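Local coordinates for protein cysteine synthase 3 (PDB 6KR5) that catalyses, as an O-acetylserine sulfhydrylase, the pyridoxal-phosphate-dependent formation of L-cysteine from O-acetyl-L-serine and sulfide, at residues B[56-68]-B[162-175]. Residues are numbered along the deposited sequence; the frame is centred on the assembly and turned at random.
Sequences SVKDRVGFNIIYQ and NPDNTAAHVYTANE. With PLP (pyridoxal-5'-phosphate), chain D.
Both carboxylate oxygens of Glu-175 are gripped by Arg-60, end-on: NH2 reaches OE1 at 2.9 Å and NH1 reaches OE2 at 3.0 Å. Each oxygen is met on its syn side and close to the guanidinium plane, although the two planes lie 33° apart. Lys-47 and Thr-24 N also hold OE1, Gly-23 N holds OE2, and Glu-49 takes NE of Arg-60, extending this buried charge network beyond the pair. Arg-60 gets there with an extended chain from CG to NE, lodged as a knob among His-169, Tyr-171, Thr-172 and Glu-175. Thr-172 OG1 lies over one guanidinium face without bonding to it; it pairs instead with His-169 ND1, which probably orients the ring. Val-57 CG2 meets that ring's edge in plane, 3.6 Å from CE1.

Ala-168 CB rests 3.5 Å from Arg-60 O, and the methyls of Val-61 lie against the amide of Asn-165, whose ND2 bonds to Thr-193 OG1. With CG anti to the backbone N, Asn-64 sends ND2 onto an in-plane lone pair of Asp-164 O, an almost straight bond (2.9 Å, 174°). Ile-65 covers Asn-162 ND2, itself bonded to Ala-157 O, while Asn-162 OD1 caps Asp-164 N. Gln-68 lays CB and CG against the Asp-164 carboxylate, whose OD2 is salt-bridged to Arg-74.

Lys-58, its NZ bonded to pyridoxal phosphate C4A, consistent with the internal aldimine of fold-type II enzymes, lies on helix 58-72. Its part 58-68 crosses helix 163-167 at 126°, the axes 8.0 Å apart at closest, with strand 43-48 beside Arg-60, helix 88-100 touching Lys-58, and helix 195-207 packed on His-169.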
loop_
_atom_site.group_PDB
_atom_site.type_symbol
_atom_site.label_atom_id
_atom_site.label_comp_id
_atom_site.label_asym_id
_atom_site.label_seq_id
_atom_site.Cartn_x
_atom_site.Cartn_y
_atom_site.Cartn_z
ATOM N N SER B 56 -1.132 -0.410 7.039
ATOM C CA SER B 56 -1.433 0.418 8.196
ATOM C C SER B 56 -0.510 0.060 9.343
ATOM O O SER B 56 0.135 -0.989 9.354
ATOM C CB SER B 56 -2.889 0.289 8.651
ATOM O OG SER B 56 -3.031 -0.749 9.618
ATOM N N VAL B 57 -0.469 0.969 10.318
ATOM C CA VAL B 57 0.307 0.764 11.534
ATOM C C VAL B 57 -0.112 -0.508 12.257
ATOM O O VAL B 57 0.686 -1.104 12.992
ATOM C CB VAL B 57 0.150 2.016 12.418
ATOM C CG1 VAL B 57 -1.287 2.180 12.862
ATOM C CG2 VAL B 57 1.095 1.970 13.600
ATOM N N LYS B 58 -1.356 -0.953 12.062
ATOM C CA LYS B 58 -1.823 -2.140 12.774
ATOM C C LYS B 58 -1.149 -3.423 12.307
ATOM O O LYS B 58 -1.275 -4.443 12.994
ATOM C CB LYS B 58 -3.338 -2.273 12.654
ATOM C CG LYS B 58 -4.097 -1.109 13.277
ATOM C CD LYS B 58 -3.656 -0.819 14.707
ATOM C CE LYS B 58 -4.707 0.004 15.418
ATOM N NZ LYS B 58 -4.263 1.425 15.438
ATOM N N ASP B 59 -0.436 -3.411 11.180
ATOM C CA ASP B 59 0.416 -4.555 10.858
ATOM C C ASP B 59 1.368 -4.844 12.008
ATOM O O ASP B 59 1.602 -6.006 12.368
ATOM C CB ASP B 59 1.239 -4.287 9.596
ATOM C CG ASP B 59 0.449 -4.418 8.313
ATOM O OD1 ASP B 59 -0.763 -4.142 8.303
ATOM O OD2 ASP B 59 1.078 -4.786 7.296
ATOM N N ARG B 60 1.943 -3.785 12.589
ATOM C CA ARG B 60 2.880 -3.970 13.690
ATOM C C ARG B 60 2.178 -4.526 14.911
ATOM O O ARG B 60 2.731 -5.380 15.621
ATOM C CB ARG B 60 3.530 -2.643 14.064
ATOM C CG ARG B 60 4.303 -1.942 12.966
ATOM C CD ARG B 60 4.807 -0.637 13.547
ATOM N NE ARG B 60 5.423 0.258 12.578
ATOM C CZ ARG B 60 6.729 0.358 12.361
ATOM N NH1 ARG B 60 7.596 -0.416 13.007
ATOM N NH2 ARG B 60 7.178 1.254 11.498
ATOM N N VAL B 61 0.966 -4.032 15.165
ATOM C CA VAL B 61 0.224 -4.353 16.377
ATOM C C VAL B 61 -0.288 -5.783 16.317
ATOM O O VAL B 61 -0.127 -6.556 17.269
ATOM C CB VAL B 61 -0.927 -3.353 16.571
ATOM C CG1 VAL B 61 -1.839 -3.787 17.730
ATOM C CG2 VAL B 61 -0.379 -1.928 16.761
ATOM N N GLY B 62 -0.933 -6.150 15.208
ATOM C CA GLY B 62 -1.428 -7.513 15.086
ATOM C C GLY B 62 -0.301 -8.521 15.128
ATOM O O GLY B 62 -0.414 -9.576 15.768
ATOM N N PHE B 63 0.811 -8.196 14.469
ATOM C CA PHE B 63 1.972 -9.072 14.500
ATOM C C PHE B 63 2.483 -9.257 15.920
ATOM O O PHE B 63 2.676 -10.390 16.372
ATOM C CB PHE B 63 3.089 -8.516 13.623
ATOM C CG PHE B 63 4.389 -9.235 13.818
ATOM C CD1 PHE B 63 4.587 -10.479 13.238
ATOM C CD2 PHE B 63 5.388 -8.701 14.611
ATOM C CE1 PHE B 63 5.777 -11.162 13.418
ATOM C CE2 PHE B 63 6.575 -9.388 14.802
ATOM C CZ PHE B 63 6.764 -10.616 14.213
ATOM N N ASN B 64 2.741 -8.161 16.638
ATOM C CA ASN B 64 3.369 -8.338 17.947
ATOM C C ASN B 64 2.417 -8.929 18.979
ATOM O O ASN B 64 2.861 -9.678 19.859
ATOM C CB ASN B 64 3.951 -7.032 18.481
ATOM C CG ASN B 64 5.023 -7.297 19.513
ATOM O OD1 ASN B 64 6.008 -7.987 19.216
ATOM N ND2 ASN B 64 4.818 -6.816 20.739
ATOM N N ILE B 65 1.123 -8.599 18.923
ATOM C CA ILE B 65 0.169 -9.220 19.847
ATOM C C ILE B 65 0.199 -10.737 19.692
ATOM O O ILE B 65 0.276 -11.478 20.678
ATOM C CB ILE B 65 -1.243 -8.647 19.616
ATOM C CG1 ILE B 65 -1.353 -7.267 20.278
ATOM C CG2 ILE B 65 -2.314 -9.599 20.133
ATOM C CD1 ILE B 65 -2.602 -6.528 19.936
ATOM N N ILE B 66 0.193 -11.220 18.454
ATOM C CA ILE B 66 0.163 -12.660 18.229
ATOM C C ILE B 66 1.530 -13.286 18.486
ATOM O O ILE B 66 1.627 -14.336 19.135
ATOM C CB ILE B 66 -0.347 -12.943 16.809
ATOM C CG1 ILE B 66 -1.815 -12.532 16.712
ATOM C CG2 ILE B 66 -0.199 -14.414 16.474
ATOM C CD1 ILE B 66 -2.325 -12.440 15.284
ATOM N N TYR B 67 2.599 -12.648 18.006
ATOM C CA TYR B 67 3.946 -13.188 18.175
ATOM C C TYR B 67 4.287 -13.343 19.647
ATOM O O TYR B 67 4.773 -14.395 20.079
ATOM C CB TYR B 67 4.952 -12.267 17.493
ATOM C CG TYR B 67 6.361 -12.797 17.380
ATOM C CD1 TYR B 67 6.605 -14.143 17.141
ATOM C CD2 TYR B 67 7.443 -11.939 17.468
ATOM C CE1 TYR B 67 7.897 -14.617 17.017
ATOM C CE2 TYR B 67 8.737 -12.402 17.348
ATOM C CZ TYR B 67 8.961 -13.741 17.124
ATOM O OH TYR B 67 10.253 -14.202 16.999
ATOM N N GLN B 68 4.047 -12.297 20.434
ATOM C CA GLN B 68 4.405 -12.383 21.845
ATOM C C GLN B 68 3.551 -13.416 22.562
ATOM O O GLN B 68 4.045 -14.135 23.445
ATOM C CB GLN B 68 4.264 -11.021 22.515
ATOM C CG GLN B 68 4.939 -10.985 23.893
ATOM C CD GLN B 68 6.450 -11.121 23.791
ATOM O OE1 GLN B 68 7.093 -10.413 23.024
ATOM N NE2 GLN B 68 7.022 -12.042 24.561
ATOM N N ASN B 162 -3.707 -4.182 25.580
ATOM C CA ASN B 162 -2.653 -5.181 25.493
ATOM C C ASN B 162 -1.286 -4.509 25.460
ATOM O O ASN B 162 -1.001 -3.756 24.516
ATOM C CB ASN B 162 -2.859 -6.031 24.235
ATOM C CG ASN B 162 -2.002 -7.279 24.229
ATOM O OD1 ASN B 162 -0.894 -7.290 24.773
ATOM N ND2 ASN B 162 -2.505 -8.340 23.605
ATOM N N PRO B 163 -0.398 -4.779 26.420
ATOM C CA PRO B 163 0.937 -4.168 26.365
ATOM C C PRO B 163 1.748 -4.592 25.158
ATOM O O PRO B 163 2.735 -3.922 24.832
ATOM C CB PRO B 163 1.591 -4.632 27.678
ATOM C CG PRO B 163 0.845 -5.863 28.053
ATOM C CD PRO B 163 -0.567 -5.618 27.619
ATOM N N ASP B 164 1.375 -5.693 24.490
ATOM C CA ASP B 164 2.085 -6.101 23.284
ATOM C C ASP B 164 1.715 -5.232 22.090
ATOM O O ASP B 164 2.433 -5.234 21.088
ATOM C CB ASP B 164 1.815 -7.575 22.988
ATOM C CG ASP B 164 2.270 -8.478 24.124
ATOM O OD1 ASP B 164 3.258 -8.121 24.802
ATOM O OD2 ASP B 164 1.632 -9.526 24.344
ATOM N N ASN B 165 0.618 -4.480 22.193
ATOM C CA ASN B 165 0.348 -3.397 21.247
ATOM C C ASN B 165 1.401 -2.302 21.398
ATOM O O ASN B 165 2.168 -2.023 20.467
ATOM C CB ASN B 165 -1.083 -2.884 21.490
ATOM C CG ASN B 165 -1.438 -1.628 20.690
ATOM O OD1 ASN B 165 -0.583 -0.951 20.125
ATOM N ND2 ASN B 165 -2.736 -1.316 20.658
ATOM N N THR B 166 1.471 -1.697 22.587
ATOM C CA THR B 166 2.453 -0.654 22.869
ATOM C C THR B 166 3.871 -1.094 22.524
ATOM O O THR B 166 4.643 -0.328 21.932
ATOM C CB THR B 166 2.337 -0.290 24.349
ATOM O OG1 THR B 166 0.956 -0.098 24.648
ATOM C CG2 THR B 166 3.116 0.976 24.675
ATOM N N ALA B 167 4.223 -2.331 22.880
ATOM C CA ALA B 167 5.585 -2.825 22.700
ATOM C C ALA B 167 5.994 -2.926 21.231
ATOM O O ALA B 167 7.192 -2.904 20.929
ATOM C CB ALA B 167 5.731 -4.187 23.379
ATOM N N ALA B 168 5.032 -3.058 20.309
ATOM C CA ALA B 168 5.381 -3.075 18.887
ATOM C C ALA B 168 6.145 -1.828 18.485
ATOM O O ALA B 168 6.927 -1.845 17.517
ATOM C CB ALA B 168 4.123 -3.199 18.035
ATOM N N HIS B 169 5.942 -0.740 19.213
ATOM C CA HIS B 169 6.467 0.546 18.801
ATOM C C HIS B 169 7.872 0.804 19.324
ATOM O O HIS B 169 8.406 1.904 19.125
ATOM C CB HIS B 169 5.485 1.620 19.227
ATOM C CG HIS B 169 4.199 1.522 18.480
ATOM N ND1 HIS B 169 4.119 1.782 17.129
ATOM C CD2 HIS B 169 2.964 1.128 18.866
ATOM C CE1 HIS B 169 2.876 1.595 16.723
ATOM N NE2 HIS B 169 2.154 1.198 17.758
ATOM N N VAL B 170 8.491 -0.195 19.959
ATOM C CA VAL B 170 9.940 -0.142 20.121
ATOM C C VAL B 170 10.590 0.021 18.754
ATOM O O VAL B 170 11.517 0.818 18.575
ATOM C CB VAL B 170 10.449 -1.396 20.854
ATOM C CG1 VAL B 170 11.972 -1.395 20.917
ATOM C CG2 VAL B 170 9.865 -1.457 22.251
ATOM N N TYR B 171 10.060 -0.684 17.754
ATOM C CA TYR B 171 10.597 -0.580 16.403
ATOM C C TYR B 171 10.265 0.771 15.777
ATOM O O TYR B 171 11.142 1.435 15.218
ATOM C CB TYR B 171 10.060 -1.727 15.548
ATOM C CG TYR B 171 10.609 -3.087 15.923
ATOM C CD1 TYR B 171 9.995 -3.869 16.902
ATOM C CD2 TYR B 171 11.734 -3.596 15.279
ATOM C CE1 TYR B 171 10.499 -5.116 17.236
ATOM C CE2 TYR B 171 12.243 -4.840 15.607
ATOM C CZ TYR B 171 11.622 -5.593 16.583
ATOM O OH TYR B 171 12.134 -6.832 16.898
ATOM N N THR B 172 9.003 1.203 15.872
ATOM C CA THR B 172 8.624 2.503 15.327
ATOM C C THR B 172 9.529 3.599 15.869
ATOM O O THR B 172 10.077 4.409 15.109
ATOM C CB THR B 172 7.158 2.802 15.659
ATOM O OG1 THR B 172 6.362 1.626 15.459
ATOM C CG2 THR B 172 6.618 3.948 14.794
ATOM N N ALA B 173 9.713 3.618 17.190
ATOM C CA ALA B 173 10.550 4.634 17.818
ATOM C C ALA B 173 11.999 4.521 17.373
ATOM O O ALA B 173 12.638 5.536 17.073
ATOM C CB ALA B 173 10.460 4.524 19.338
ATOM N N ASN B 174 12.540 3.298 17.332
ATOM C CA ASN B 174 13.927 3.140 16.909
ATOM C C ASN B 174 14.126 3.627 15.483
ATOM O O ASN B 174 15.146 4.253 15.168
ATOM C CB ASN B 174 14.375 1.686 17.014
ATOM C CG ASN B 174 15.846 1.522 16.676
ATOM O OD1 ASN B 174 16.699 2.145 17.312
ATOM N ND2 ASN B 174 16.151 0.709 15.664
ATOM N N GLU B 175 13.164 3.336 14.602
ATOM C CA GLU B 175 13.241 3.837 13.236
ATOM C C GLU B 175 13.292 5.359 13.208
ATOM O O GLU B 175 14.076 5.941 12.452
ATOM C CB GLU B 175 12.053 3.327 12.424
ATOM C CG GLU B 175 12.080 1.822 12.210
ATOM C CD GLU B 175 10.726 1.254 11.842
ATOM O OE1 GLU B 175 9.940 1.973 11.189
ATOM O OE2 GLU B 175 10.458 0.087 12.187
HETATM N N1 PLP D . -5.442 5.852 12.528
HETATM C C2 PLP D . -5.686 4.611 12.006
HETATM C C2A PLP D . -6.168 4.518 10.591
HETATM C C3 PLP D . -5.481 3.483 12.780
HETATM O O3 PLP D . -5.735 2.255 12.239
HETATM C C4 PLP D . -5.023 3.612 14.085
HETATM C C4A PLP D . -4.893 2.425 14.971
HETATM O O4A PLP D . -5.203 1.302 14.554
HETATM C C5 PLP D . -4.774 4.881 14.604
HETATM C C6 PLP D . -4.993 5.988 13.817
HETATM C C5A PLP D . -4.320 5.100 16.031
HETATM O O4P PLP D . -3.149 4.420 16.386
HETATM P P PLP D . -3.066 3.874 17.890
HETATM O O1P PLP D . -3.415 5.022 18.820
HETATM O O2P PLP D . -4.077 2.771 18.023
HETATM O O3P PLP D . -1.674 3.394 18.091
HETATM O O HOH W 1 6.878 -2.365 15.113
HETATM O O HOH W 2 -0.426 -10.430 23.182
#